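Endoribonuclease AbiQ (Lactococcus lactis, PDB 4GLK) acts as the toxin of a type III toxin-antitoxin system, an endoribonuclease that is probably sequence-specific and is neutralised by the RNA antitoxin AntiQ. Local coordinates at residues 6-11 with 32-37; 67-72 with 146-151; 72-77 with 85-90; 91-96 with 151-156. The protein carries 1 engineered substitution. All coordinates share one frame; numbering follows the deposited sequence.

Interaction 1 of 4, residues 6-11 with 32-37; sequences FTVTDE and STYVGV
Two inner strands of the antiparallel ToxN/AbiQ sheet, 4-8 and 33-40, meet where Phe6 pairs with Tyr34, and the contact illustrates how a short bridge can be prolonged by a water and a side chain. Phe6 N donates to Tyr34 O at 2.8 Å, and Tyr34 N returns a bond of 2.8 Å to Phe6 O, the second being the straighter at 166°. The short strand segments run at 117° to one another, so they diverge soon after this hydrogen-bonded pair. Two residues away from the pair on each segment, a water bridges the gap: it accepts from Val8 N at 2.8 Å and donates to Ser32 O at 2.7 Å, joining two backbones that have drawn apart. Beside it, Thr7 CG2 rests against Ser32 O.

Val8 reaches back over the phenol of Tyr34. Its CG2 branch, anti to the carbonyl carbon, lies 4.0 Å from the Tyr34 ring centroid, a CH-pi contact over the face that is displaced toward the CD1-CE1 side. Phe6 uses its rim instead, with CE2 3.6 Å from Gly36 O in the plane of the ring. Its ring also meets Phe47 of strand 45-52 edge-to-face. A hydrogen-bonded antiparallel bridge, splayed and water-extended at one end, is the form this neighbouring pair takes within the antiparallel sheet of the ToxN/AbiQ toxin.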
loop_
_atom_site.group_PDB
_atom_site.type_symbol
_atom_site.label_atom_id
_atom_site.label_comp_id
_atom_site.label_asym_id
_atom_site.label_seq_id
_atom_site.Cartn_x
_atom_site.Cartn_y
_atom_site.Cartn_z
ATOM N N PHE A 6 -5.120 7.826 -0.614
ATOM C CA PHE A 6 -6.165 7.524 -1.579
ATOM C C PHE A 6 -6.977 6.374 -1.083
ATOM O O PHE A 6 -6.541 5.617 -0.201
ATOM C CB PHE A 6 -5.548 7.064 -2.915
ATOM C CG PHE A 6 -4.751 8.096 -3.669
ATOM C CD1 PHE A 6 -5.374 8.977 -4.546
ATOM C CD2 PHE A 6 -3.374 8.163 -3.533
ATOM C CE1 PHE A 6 -4.635 9.946 -5.230
ATOM C CE2 PHE A 6 -2.637 9.129 -4.219
ATOM C CZ PHE A 6 -3.271 10.000 -5.080
ATOM N N THR A 7 -8.142 6.207 -1.720
ATOM C CA THR A 7 -8.966 5.032 -1.610
ATOM C C THR A 7 -9.090 4.562 -3.050
ATOM O O THR A 7 -8.725 5.280 -3.995
ATOM C CB THR A 7 -10.315 5.255 -0.880
ATOM O OG1 THR A 7 -11.156 6.132 -1.620
ATOM C CG2 THR A 7 -10.151 5.707 0.589
ATOM N N VAL A 8 -9.536 3.330 -3.218
ATOM C CA VAL A 8 -9.726 2.744 -4.533
ATOM C C VAL A 8 -11.214 2.408 -4.624
ATOM O O VAL A 8 -11.850 2.179 -3.580
ATOM C CB VAL A 8 -8.791 1.514 -4.756
ATOM C CG1 VAL A 8 -8.915 0.973 -6.183
ATOM C CG2 VAL A 8 -7.333 1.875 -4.463
ATOM N N THR A 9 -11.802 2.441 -5.844
ATOM C CA THR A 9 -13.227 2.113 -5.982
ATOM C C THR A 9 -13.461 0.654 -5.544
ATOM O O THR A 9 -12.634 -0.222 -5.842
ATOM C CB THR A 9 -13.731 2.306 -7.428
ATOM O OG1 THR A 9 -13.044 1.415 -8.292
ATOM C CG2 THR A 9 -13.597 3.736 -7.934
ATOM N N ASP A 10 -14.587 0.406 -4.843
ATOM C CA ASP A 10 -15.018 -0.914 -4.382
ATOM C C ASP A 10 -15.139 -1.846 -5.577
ATOM O O ASP A 10 -14.780 -3.019 -5.474
ATOM C CB ASP A 10 -16.356 -0.809 -3.611
ATOM C CG ASP A 10 -16.294 -0.089 -2.251
ATOM O OD1 ASP A 10 -15.224 -0.139 -1.592
ATOM O OD2 ASP A 10 -17.331 0.486 -1.828
ATOM N N GLU A 11 -15.556 -1.294 -6.747
ATOM C CA GLU A 11 -15.725 -2.030 -8.003
ATOM C C GLU A 11 -14.393 -2.569 -8.532
ATOM O O GLU A 11 -14.285 -3.767 -8.810
ATOM C CB GLU A 11 -16.461 -1.171 -9.049
ATOM C CG GLU A 11 -17.907 -0.848 -8.670
ATOM C CD GLU A 11 -18.186 0.425 -7.879
ATOM O OE1 GLU A 11 -19.263 1.026 -8.106
ATOM O OE2 GLU A 11 -17.354 0.815 -7.025
ATOM N N SER A 32 -10.229 0.583 2.773
ATOM C CA SER A 32 -8.776 0.558 2.850
ATOM C C SER A 32 -8.145 1.899 2.465
ATOM O O SER A 32 -8.568 2.524 1.495
ATOM C CB SER A 32 -8.234 -0.533 1.937
ATOM O OG SER A 32 -8.531 -1.830 2.421
ATOM N N THR A 33 -7.150 2.341 3.225
ATOM C CA THR A 33 -6.417 3.559 2.881
ATOM C C THR A 33 -5.135 3.137 2.224
ATOM O O THR A 33 -4.442 2.236 2.699
ATOM C CB THR A 33 -6.313 4.615 3.998
ATOM O OG1 THR A 33 -4.947 4.985 4.232
ATOM C CG2 THR A 33 -7.022 4.226 5.255
ATOM N N TYR A 34 -4.889 3.733 1.073
ATOM C CA TYR A 34 -3.749 3.467 0.228
ATOM C C TYR A 34 -2.883 4.706 0.180
ATOM O O TYR A 34 -3.375 5.824 0.363
ATOM C CB TYR A 34 -4.240 3.119 -1.199
ATOM C CG TYR A 34 -4.750 1.702 -1.320
ATOM C CD1 TYR A 34 -6.069 1.382 -1.034
ATOM C CD2 TYR A 34 -3.892 0.669 -1.695
ATOM C CE1 TYR A 34 -6.528 0.069 -1.107
ATOM C CE2 TYR A 34 -4.343 -0.641 -1.789
ATOM C CZ TYR A 34 -5.660 -0.939 -1.494
ATOM O OH TYR A 34 -6.082 -2.239 -1.583
ATOM N N VAL A 35 -1.594 4.508 -0.094
ATOM C CA VAL A 35 -0.630 5.577 -0.268
ATOM C C VAL A 35 0.081 5.355 -1.594
ATOM O O VAL A 35 0.411 4.218 -1.948
ATOM C CB VAL A 35 0.385 5.740 0.896
ATOM C CG1 VAL A 35 1.079 7.101 0.795
ATOM C CG2 VAL A 35 -0.284 5.582 2.271
ATOM N N GLY A 36 0.316 6.445 -2.308
ATOM C CA GLY A 36 1.015 6.391 -3.581
ATOM C C GLY A 36 1.352 7.739 -4.166
ATOM O O GLY A 36 0.927 8.769 -3.632
ATOM N N VAL A 37 2.096 7.759 -5.290
ATOM C CA VAL A 37 2.655 6.597 -6.010
ATOM C C VAL A 37 3.992 6.216 -5.367
ATOM O O VAL A 37 4.838 7.070 -5.115
ATOM C CB VAL A 37 2.808 6.864 -7.532
ATOM C CG1 VAL A 37 3.244 5.616 -8.282
ATOM C CG2 VAL A 37 1.513 7.417 -8.122
HETATM O O HOH W 1 -9.583 1.839 -0.890
#

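Interaction 2 of 4, residues 67-72 with 146-151; sequences RSRIVT and GYYLKF
Helix 146-151 presents Tyr147 and Phe151 to the loop that leads into strand 71-76, with the end of Tyr148 swinging in beside them; a cation-pi stack of Arg69 on Tyr147, flanked by packing from Arg67 and Ile70, shows how a helix can be fixed without a direct hydrogen bond. Tyr147 comes first. The guanidinium of Arg69 lies flat on its ring, with CZ 3.6 Å from the centroid and the planes only 5° apart; a bend at chi3 (-80°) folds the arginine over the face. Phe151 CD2 touches the opposite face near its rim, the two rings inclined rather than parallel. At its far end, Tyr147 OH touches Arg67 CB at 3.2 Å. A water also links this hydroxyl to Arg69, accepting from both NE and the backbone N of the arginine, which helps to fix the guanidinium's rotation.

Tyr148 is next. Its ring stands almost perpendicular to the Arg69 guanidinium, and its OH sits against the aliphatic part of that chain, 3.2 Å from CG. Ile70 CD1 presses obliquely on the other end of the ring, 3.4 Å from Tyr148 CD2, and also reaches the ring of Tyr147. A second water connects Tyr148 OH with Arg69 O.

Phe151 closes the series. Its CE1 and CZ atoms lie over one face of the Arg67 guanidinium, the planes inclined at 58°, and Phe151 CZ lies 3.6 Å from Arg67 NH2.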
loop_
_atom_site.group_PDB
_atom_site.type_symbol
_atom_site.label_atom_id
_atom_site.label_comp_id
_atom_site.label_asym_id
_atom_site.label_seq_id
_atom_site.Cartn_x
_atom_site.Cartn_y
_atom_site.Cartn_z
ATOM N N ARG A 67 8.349 -9.448 9.548
ATOM C CA ARG A 67 8.236 -9.279 8.108
ATOM C C ARG A 67 8.797 -7.938 7.586
ATOM O O ARG A 67 8.261 -7.350 6.650
ATOM C CB ARG A 67 6.852 -9.681 7.570
ATOM C CG ARG A 67 5.645 -9.062 8.258
ATOM C CD ARG A 67 4.353 -9.768 7.862
ATOM N NE ARG A 67 4.305 -11.168 8.296
ATOM C CZ ARG A 67 3.222 -11.939 8.211
ATOM N NH1 ARG A 67 2.091 -11.457 7.711
ATOM N NH2 ARG A 67 3.261 -13.197 8.634
ATOM N N SER A 68 9.932 -7.501 8.159
ATOM C CA SER A 68 10.617 -6.261 7.776
ATOM C C SER A 68 11.038 -6.188 6.290
ATOM O O SER A 68 11.259 -5.098 5.802
ATOM C CB SER A 68 11.784 -5.958 8.713
ATOM O OG SER A 68 12.923 -6.741 8.403
ATOM N N ARG A 69 11.108 -7.334 5.567
ATOM C CA ARG A 69 11.416 -7.361 4.125
ATOM C C ARG A 69 10.233 -6.887 3.258
ATOM O O ARG A 69 10.408 -6.580 2.077
ATOM C CB ARG A 69 11.729 -8.797 3.689
ATOM C CG ARG A 69 13.166 -9.213 3.933
ATOM C CD ARG A 69 13.366 -10.666 3.567
ATOM N NE ARG A 69 12.888 -11.541 4.623
ATOM C CZ ARG A 69 13.027 -12.861 4.633
ATOM N NH1 ARG A 69 13.623 -13.471 3.608
ATOM N NH2 ARG A 69 12.582 -13.583 5.649
ATOM N N ILE A 70 9.045 -6.846 3.843
ATOM C CA ILE A 70 7.774 -6.621 3.164
ATOM C C ILE A 70 6.887 -5.544 3.777
ATOM O O ILE A 70 5.983 -5.056 3.122
ATOM C CB ILE A 70 7.142 -8.048 3.184
ATOM C CG1 ILE A 70 6.926 -8.607 1.818
ATOM C CG2 ILE A 70 6.054 -8.351 4.199
ATOM C CD1 ILE A 70 8.035 -9.292 1.440
ATOM N N VAL A 71 7.134 -5.199 5.028
ATOM C CA VAL A 71 6.349 -4.210 5.756
ATOM C C VAL A 71 7.267 -3.082 6.214
ATOM O O VAL A 71 8.348 -3.363 6.740
ATOM C CB VAL A 71 5.632 -4.863 6.975
ATOM C CG1 VAL A 71 5.164 -3.814 7.983
ATOM C CG2 VAL A 71 4.473 -5.750 6.538
ATOM N N THR A 72 6.839 -1.812 5.997
ATOM C CA THR A 72 7.535 -0.648 6.532
ATOM C C THR A 72 6.746 -0.149 7.738
ATOM O O THR A 72 5.546 0.110 7.640
ATOM C CB THR A 72 7.743 0.471 5.500
ATOM O OG1 THR A 72 8.536 -0.038 4.457
ATOM C CG2 THR A 72 8.495 1.661 6.081
ATOM N N GLY A 146 11.427 -17.189 -3.090
ATOM C CA GLY A 146 10.501 -17.929 -2.243
ATOM C C GLY A 146 9.697 -17.125 -1.250
ATOM O O GLY A 146 8.471 -17.188 -1.268
ATOM N N TYR A 147 10.381 -16.372 -0.378
ATOM C CA TYR A 147 9.736 -15.594 0.675
ATOM C C TYR A 147 8.808 -14.509 0.124
ATOM O O TYR A 147 7.679 -14.370 0.589
ATOM C CB TYR A 147 10.771 -15.029 1.678
ATOM C CG TYR A 147 10.154 -14.191 2.784
ATOM C CD1 TYR A 147 9.733 -14.773 3.972
ATOM C CD2 TYR A 147 9.987 -12.816 2.633
ATOM C CE1 TYR A 147 9.166 -14.009 4.989
ATOM C CE2 TYR A 147 9.394 -12.046 3.628
ATOM C CZ TYR A 147 8.991 -12.645 4.809
ATOM O OH TYR A 147 8.416 -11.881 5.791
ATOM N N TYR A 148 9.288 -13.752 -0.857
ATOM C CA TYR A 148 8.530 -12.660 -1.455
ATOM C C TYR A 148 7.346 -13.125 -2.298
ATOM O O TYR A 148 6.273 -12.533 -2.189
ATOM C CB TYR A 148 9.454 -11.746 -2.262
ATOM C CG TYR A 148 10.449 -10.978 -1.417
ATOM C CD1 TYR A 148 11.635 -11.568 -0.986
ATOM C CD2 TYR A 148 10.253 -9.631 -1.139
ATOM C CE1 TYR A 148 12.581 -10.846 -0.259
ATOM C CE2 TYR A 148 11.186 -8.898 -0.410
ATOM C CZ TYR A 148 12.347 -9.510 0.033
ATOM O OH TYR A 148 13.263 -8.772 0.738
ATOM N N LEU A 149 7.536 -14.164 -3.138
ATOM C CA LEU A 149 6.502 -14.715 -4.034
ATOM C C LEU A 149 5.274 -15.143 -3.257
ATOM O O LEU A 149 4.162 -14.804 -3.649
ATOM C CB LEU A 149 7.041 -15.954 -4.780
ATOM C CG LEU A 149 7.121 -15.947 -6.308
ATOM C CD1 LEU A 149 7.553 -17.309 -6.789
ATOM C CD2 LEU A 149 5.768 -15.615 -6.959
ATOM N N LYS A 150 5.486 -15.897 -2.156
ATOM C CA LYS A 150 4.427 -16.427 -1.300
ATOM C C LYS A 150 3.605 -15.382 -0.531
ATOM O O LYS A 150 2.425 -15.619 -0.259
ATOM C CB LYS A 150 4.962 -17.538 -0.388
ATOM C CG LYS A 150 5.782 -17.077 0.814
ATOM C CD LYS A 150 6.223 -18.270 1.636
ATOM C CE LYS A 150 6.767 -17.858 2.973
ATOM N NZ LYS A 150 5.679 -17.437 3.889
ATOM N N PHE A 151 4.234 -14.257 -0.153
ATOM C CA PHE A 151 3.570 -13.167 0.581
ATOM C C PHE A 151 2.984 -12.110 -0.309
ATOM O O PHE A 151 2.051 -11.414 0.081
ATOM C CB PHE A 151 4.538 -12.482 1.566
ATOM C CG PHE A 151 4.546 -13.104 2.941
ATOM C CD1 PHE A 151 3.413 -13.067 3.746
ATOM C CD2 PHE A 151 5.677 -13.757 3.420
ATOM C CE1 PHE A 151 3.415 -13.660 5.014
ATOM C CE2 PHE A 151 5.682 -14.334 4.698
ATOM C CZ PHE A 151 4.546 -14.290 5.480
HETATM O O HOH W 2 11.124 -10.201 6.565
HETATM O O HOH W 3 12.819 -5.568 1.136
#

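Interaction 3 of 4, residues 72-77 with 85-90; sequences TRLFEI and GYLLHH
Thr72 and Leu87 form a hydrogen-bonded antiparallel pair, Thr72 N giving 2.9 Å to Leu87 O and Leu87 N giving 2.8 Å to Thr72 O, both donors in the plane of the carbonyl they meet. Farther along, Leu74 N donates to Gly85 O at 2.8 Å, approaching from above the carbonyl plane, and a water donates to both Gly85 O and Leu74 O.

Among the side chains, Thr72 OG1 and His89 NE2 share a hydrogen bond of 2.6 Å, close to the plane of the imidazole and at its edge. With chi1 at -61°, OG1 stands anti to the carbonyl carbon and points toward this ring, whose ND1 is held by Ser133 of helix 126-143. On the same face Leu74 CD1 packs on Leu87 CD1 at 4.0 Å, the two leucines crossing at about a right angle, and both touch Met122 of helix 110-124. On the other face Arg73 runs alongside Tyr86, its CG at the ring's edge. This is a beta hairpin at the margin of the sheet, with helices packed on both faces.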
loop_
_atom_site.group_PDB
_atom_site.type_symbol
_atom_site.label_atom_id
_atom_site.label_comp_id
_atom_site.label_asym_id
_atom_site.label_seq_id
_atom_site.Cartn_x
_atom_site.Cartn_y
_atom_site.Cartn_z
ATOM N N THR A 72 6.839 -1.812 5.997
ATOM C CA THR A 72 7.535 -0.648 6.532
ATOM C C THR A 72 6.746 -0.149 7.738
ATOM O O THR A 72 5.546 0.110 7.640
ATOM C CB THR A 72 7.743 0.471 5.500
ATOM O OG1 THR A 72 8.536 -0.038 4.457
ATOM C CG2 THR A 72 8.495 1.661 6.081
ATOM N N ARG A 73 7.447 0.046 8.846
ATOM C CA ARG A 73 6.885 0.559 10.096
ATOM C C ARG A 73 6.889 2.090 10.086
ATOM O O ARG A 73 7.891 2.714 9.752
ATOM C CB ARG A 73 7.687 0.013 11.272
ATOM C CG ARG A 73 7.657 -1.502 11.364
ATOM C CD ARG A 73 8.625 -1.996 12.409
ATOM N NE ARG A 73 8.272 -1.519 13.746
ATOM C CZ ARG A 73 9.115 -1.478 14.770
ATOM N NH1 ARG A 73 10.376 -1.859 14.618
ATOM N NH2 ARG A 73 8.706 -1.039 15.952
ATOM N N LEU A 74 5.754 2.690 10.397
ATOM C CA LEU A 74 5.616 4.150 10.369
ATOM C C LEU A 74 5.803 4.677 11.766
ATOM O O LEU A 74 5.380 4.037 12.726
ATOM C CB LEU A 74 4.233 4.559 9.837
ATOM C CG LEU A 74 3.952 4.610 8.317
ATOM C CD1 LEU A 74 5.137 4.199 7.442
ATOM C CD2 LEU A 74 2.686 3.852 7.974
ATOM N N PHE A 75 6.487 5.806 11.889
ATOM C CA PHE A 75 6.758 6.438 13.170
ATOM C C PHE A 75 6.352 7.896 13.119
ATOM O O PHE A 75 5.930 8.374 12.066
ATOM C CB PHE A 75 8.239 6.247 13.568
ATOM C CG PHE A 75 8.619 4.788 13.694
ATOM C CD1 PHE A 75 8.321 4.071 14.850
ATOM C CD2 PHE A 75 9.222 4.114 12.634
ATOM C CE1 PHE A 75 8.618 2.706 14.939
ATOM C CE2 PHE A 75 9.563 2.762 12.744
ATOM C CZ PHE A 75 9.258 2.069 13.896
ATOM N N GLU A 76 6.452 8.586 14.253
ATOM C CA GLU A 76 6.089 9.988 14.337
ATOM C C GLU A 76 7.342 10.838 14.273
ATOM O O GLU A 76 8.245 10.607 15.051
ATOM C CB GLU A 76 5.318 10.240 15.645
ATOM C CG GLU A 76 4.859 11.655 15.851
ATOM C CD GLU A 76 3.978 11.869 17.059
ATOM O OE1 GLU A 76 3.802 10.943 17.878
ATOM O OE2 GLU A 76 3.468 12.994 17.204
ATOM N N ILE A 77 7.417 11.813 13.366
ATOM C CA ILE A 77 8.601 12.694 13.328
ATOM C C ILE A 77 8.570 13.623 14.547
ATOM O O ILE A 77 7.547 14.214 14.842
ATOM C CB ILE A 77 8.688 13.457 11.995
ATOM C CG1 ILE A 77 9.362 12.562 10.945
ATOM C CG2 ILE A 77 9.429 14.806 12.135
ATOM C CD1 ILE A 77 8.998 12.888 9.606
ATOM N N GLY A 85 1.820 3.085 12.419
ATOM C CA GLY A 85 1.201 2.133 11.506
ATOM C C GLY A 85 2.164 1.333 10.654
ATOM O O GLY A 85 3.359 1.282 10.955
ATOM N N TYR A 86 1.639 0.674 9.600
ATOM C CA TYR A 86 2.414 -0.209 8.711
ATOM C C TYR A 86 2.021 -0.105 7.263
ATOM O O TYR A 86 0.832 -0.156 6.928
ATOM C CB TYR A 86 2.233 -1.699 9.100
ATOM C CG TYR A 86 2.357 -1.972 10.582
ATOM C CD1 TYR A 86 3.605 -2.063 11.191
ATOM C CD2 TYR A 86 1.224 -2.072 11.390
ATOM C CE1 TYR A 86 3.726 -2.267 12.563
ATOM C CE2 TYR A 86 1.332 -2.270 12.765
ATOM C CZ TYR A 86 2.586 -2.378 13.345
ATOM O OH TYR A 86 2.711 -2.623 14.692
ATOM N N LEU A 87 3.037 -0.105 6.398
ATOM C CA LEU A 87 2.866 -0.156 4.965
ATOM C C LEU A 87 3.107 -1.577 4.566
ATOM O O LEU A 87 4.145 -2.145 4.896
ATOM C CB LEU A 87 3.862 0.735 4.246
ATOM C CG LEU A 87 3.610 2.190 4.265
ATOM C CD1 LEU A 87 4.788 2.872 3.645
ATOM C CD2 LEU A 87 2.330 2.532 3.506
ATOM N N LEU A 88 2.156 -2.158 3.859
ATOM C CA LEU A 88 2.232 -3.551 3.443
ATOM C C LEU A 88 2.618 -3.646 1.964
ATOM O O LEU A 88 1.757 -3.841 1.124
ATOM C CB LEU A 88 0.855 -4.178 3.706
ATOM C CG LEU A 88 0.601 -4.804 5.091
ATOM C CD1 LEU A 88 0.679 -3.790 6.205
ATOM C CD2 LEU A 88 -0.761 -5.472 5.119
ATOM N N HIS A 89 3.913 -3.453 1.644
ATOM C CA HIS A 89 4.481 -3.503 0.275
ATOM C C HIS A 89 4.062 -4.737 -0.513
ATOM O O HIS A 89 3.789 -4.633 -1.712
ATOM C CB HIS A 89 6.019 -3.425 0.309
ATOM C CG HIS A 89 6.564 -2.167 0.895
ATOM N ND1 HIS A 89 6.929 -1.098 0.094
ATOM C CD2 HIS A 89 6.807 -1.847 2.183
ATOM C CE1 HIS A 89 7.379 -0.165 0.921
ATOM N NE2 HIS A 89 7.331 -0.570 2.180
ATOM N N HIS A 90 4.005 -5.902 0.164
ATOM C CA HIS A 90 3.591 -7.173 -0.426
ATOM C C HIS A 90 2.154 -7.171 -0.931
ATOM O O HIS A 90 1.811 -7.995 -1.771
ATOM C CB HIS A 90 3.832 -8.341 0.544
ATOM C CG HIS A 90 3.031 -8.307 1.812
ATOM N ND1 HIS A 90 3.238 -7.337 2.776
ATOM C CD2 HIS A 90 2.122 -9.194 2.278
ATOM C CE1 HIS A 90 2.437 -7.647 3.780
ATOM N NE2 HIS A 90 1.748 -8.757 3.533
HETATM O O HOH W 4 4.705 1.123 13.502
#

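Interaction 4 of 4, residues 91-96 with 151-156; sequences NMIPVP and FSCDFK
Met92 lies against one face of the Phe155 ring, joining the end of strand 79-94 to the turn that leads into helix 155-166. In this aromatic contact CE is 4.0 Å from the Phe155 centroid, 18° off the normal, while SD sits farther out in an oblique Met-aromatic position. A chi1 of 70°, with CG between the backbone N and the carbonyl carbon, sets Met92 CG against Phe155 CE1 at 3.5 Å, and the extended chain beyond carries CE over the face. Cys153 O covers the opposite face, and Met92 O approaches the edge in the ring plane, 3.2 Å from Phe155 CE1.

Sulfur packing follows. Cys153 SG nestles against the backbone, 3.8 Å from Asn91 CA and 3.9 Å from Met92 O.

The polar link is indirect: one water donates to Asn91 OD1 at 3.3 Å and to Phe151 O at 3.0 Å. With no direct side-chain or backbone hydrogen bond between the segments, cohesion rests on thioether, thiol and ring, Met92 O probably gaining from the slightly positive C-H rim.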
loop_
_atom_site.group_PDB
_atom_site.type_symbol
_atom_site.label_atom_id
_atom_site.label_comp_id
_atom_site.label_asym_id
_atom_site.label_seq_id
_atom_site.Cartn_x
_atom_site.Cartn_y
_atom_site.Cartn_z
ATOM N N ASN A 91 1.331 -6.232 -0.460
ATOM C CA ASN A 91 -0.071 -6.098 -0.882
ATOM C C ASN A 91 -0.325 -4.858 -1.740
ATOM O O ASN A 91 -1.486 -4.474 -1.949
ATOM C CB ASN A 91 -1.002 -6.140 0.312
ATOM C CG ASN A 91 -1.037 -7.490 0.965
ATOM O OD1 ASN A 91 -0.881 -8.542 0.324
ATOM N ND2 ASN A 91 -1.159 -7.478 2.264
ATOM N N MET A 92 0.740 -4.260 -2.272
ATOM C CA MET A 92 0.577 -3.100 -3.153
ATOM C C MET A 92 -0.091 -3.542 -4.468
ATOM O O MET A 92 -0.016 -4.721 -4.847
ATOM C CB MET A 92 1.908 -2.367 -3.391
ATOM C CG MET A 92 2.864 -3.150 -4.222
ATOM S SD MET A 92 4.383 -2.258 -4.495
ATOM C CE MET A 92 5.136 -3.365 -5.702
ATOM N N ILE A 93 -0.771 -2.600 -5.139
ATOM C CA ILE A 93 -1.512 -2.903 -6.351
ATOM C C ILE A 93 -1.381 -1.829 -7.406
ATOM O O ILE A 93 -1.303 -0.634 -7.075
ATOM C CB ILE A 93 -3.042 -3.134 -6.011
ATOM C CG1 ILE A 93 -3.646 -1.936 -5.224
ATOM C CG2 ILE A 93 -3.298 -4.501 -5.306
ATOM C CD1 ILE A 93 -5.198 -1.881 -5.151
ATOM N N PRO A 94 -1.483 -2.219 -8.700
ATOM C CA PRO A 94 -1.544 -1.203 -9.755
ATOM C C PRO A 94 -2.988 -0.682 -9.830
ATOM O O PRO A 94 -3.947 -1.471 -9.789
ATOM C CB PRO A 94 -1.139 -1.986 -11.009
ATOM C CG PRO A 94 -1.614 -3.371 -10.751
ATOM C CD PRO A 94 -1.617 -3.584 -9.260
ATOM N N VAL A 95 -3.153 0.643 -9.881
ATOM C CA VAL A 95 -4.493 1.233 -9.933
ATOM C C VAL A 95 -4.592 2.172 -11.135
ATOM O O VAL A 95 -3.820 3.137 -11.220
ATOM C CB VAL A 95 -4.907 1.967 -8.607
ATOM C CG1 VAL A 95 -6.339 2.526 -8.708
ATOM C CG2 VAL A 95 -4.777 1.057 -7.395
ATOM N N PRO A 96 -5.554 1.934 -12.056
ATOM C CA PRO A 96 -5.730 2.873 -13.189
ATOM C C PRO A 96 -6.190 4.221 -12.643
ATOM O O PRO A 96 -6.823 4.271 -11.588
ATOM C CB PRO A 96 -6.844 2.225 -14.020
ATOM C CG PRO A 96 -6.963 0.820 -13.518
ATOM C CD PRO A 96 -6.570 0.866 -12.078
ATOM N N PHE A 151 4.234 -14.257 -0.153
ATOM C CA PHE A 151 3.570 -13.167 0.581
ATOM C C PHE A 151 2.984 -12.110 -0.309
ATOM O O PHE A 151 2.051 -11.414 0.081
ATOM C CB PHE A 151 4.538 -12.482 1.566
ATOM C CG PHE A 151 4.546 -13.104 2.941
ATOM C CD1 PHE A 151 3.413 -13.067 3.746
ATOM C CD2 PHE A 151 5.677 -13.757 3.420
ATOM C CE1 PHE A 151 3.415 -13.660 5.014
ATOM C CE2 PHE A 151 5.682 -14.334 4.698
ATOM C CZ PHE A 151 4.546 -14.290 5.480
ATOM N N SER A 152 3.537 -11.942 -1.475
ATOM C CA SER A 152 3.062 -10.851 -2.296
ATOM C C SER A 152 2.044 -11.188 -3.327
ATOM O O SER A 152 1.863 -12.354 -3.675
ATOM C CB SER A 152 4.221 -10.044 -2.871
ATOM O OG SER A 152 5.061 -10.900 -3.620
ATOM N N CYS A 153 1.320 -10.148 -3.763
ATOM C CA CYS A 153 0.315 -10.179 -4.816
ATOM C C CYS A 153 1.032 -10.639 -6.068
ATOM O O CYS A 153 2.231 -10.379 -6.224
ATOM C CB CYS A 153 -0.265 -8.781 -5.021
ATOM S SG CYS A 153 -1.394 -8.223 -3.713
ATOM N N ASP A 154 0.315 -11.282 -6.984
ATOM C CA ASP A 154 0.914 -11.669 -8.259
ATOM C C ASP A 154 0.860 -10.359 -9.068
ATOM O O ASP A 154 -0.139 -10.092 -9.732
ATOM C CB ASP A 154 0.092 -12.800 -8.904
ATOM C CG ASP A 154 0.654 -13.353 -10.202
ATOM O OD1 ASP A 154 1.530 -12.689 -10.802
ATOM O OD2 ASP A 154 0.179 -14.433 -10.643
ATOM N N PHE A 155 1.902 -9.500 -8.908
ATOM C CA PHE A 155 1.995 -8.167 -9.506
ATOM C C PHE A 155 1.732 -8.092 -11.003
ATOM O O PHE A 155 1.000 -7.212 -11.447
ATOM C CB PHE A 155 3.302 -7.457 -9.110
ATOM C CG PHE A 155 3.482 -7.246 -7.625
ATOM C CD1 PHE A 155 2.514 -6.579 -6.877
ATOM C CD2 PHE A 155 4.633 -7.680 -6.980
ATOM C CE1 PHE A 155 2.663 -6.419 -5.501
ATOM C CE2 PHE A 155 4.781 -7.518 -5.596
ATOM C CZ PHE A 155 3.803 -6.869 -4.869
ATOM N N LYS A 156 2.329 -9.004 -11.778
ATOM C CA LYS A 156 2.170 -9.072 -13.231
ATOM C C LYS A 156 0.771 -9.416 -13.714
ATOM O O LYS A 156 0.290 -8.812 -14.677
ATOM C CB LYS A 156 3.233 -9.975 -13.837
ATOM C CG LYS A 156 4.386 -9.175 -14.432
ATOM C CD LYS A 156 5.263 -8.422 -13.462
ATOM C CE LYS A 156 6.587 -8.083 -14.105
ATOM N NZ LYS A 156 6.518 -6.831 -14.894
HETATM O O HOH W 5 -0.490 -11.470 1.687
#

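How the interactions relate
From the N terminus, interaction 1 closes the first loop, bringing strand 33-40 beside strand 4-8 before any other contact opens. Interaction 2 then spans the longest stretch, from 67-72 to helix 146-151, and encloses interaction 3, the short hairpin of strands 71-76 and 79-94, with which it shares Thr72. Interaction 4 opens within that span at 91-96 but ends beyond it at 151-156, so it crosses interaction 2, and Phe151 belongs to both. His90 and Cys153 join interactions 3 and 4 through a probable backbone hydrogen bond, while Tyr34 packs on Ile93 between 1 and 4. Interactions 1 and 3 pair strands within the sheet, while 2 and 4 join it to the C-terminal helices.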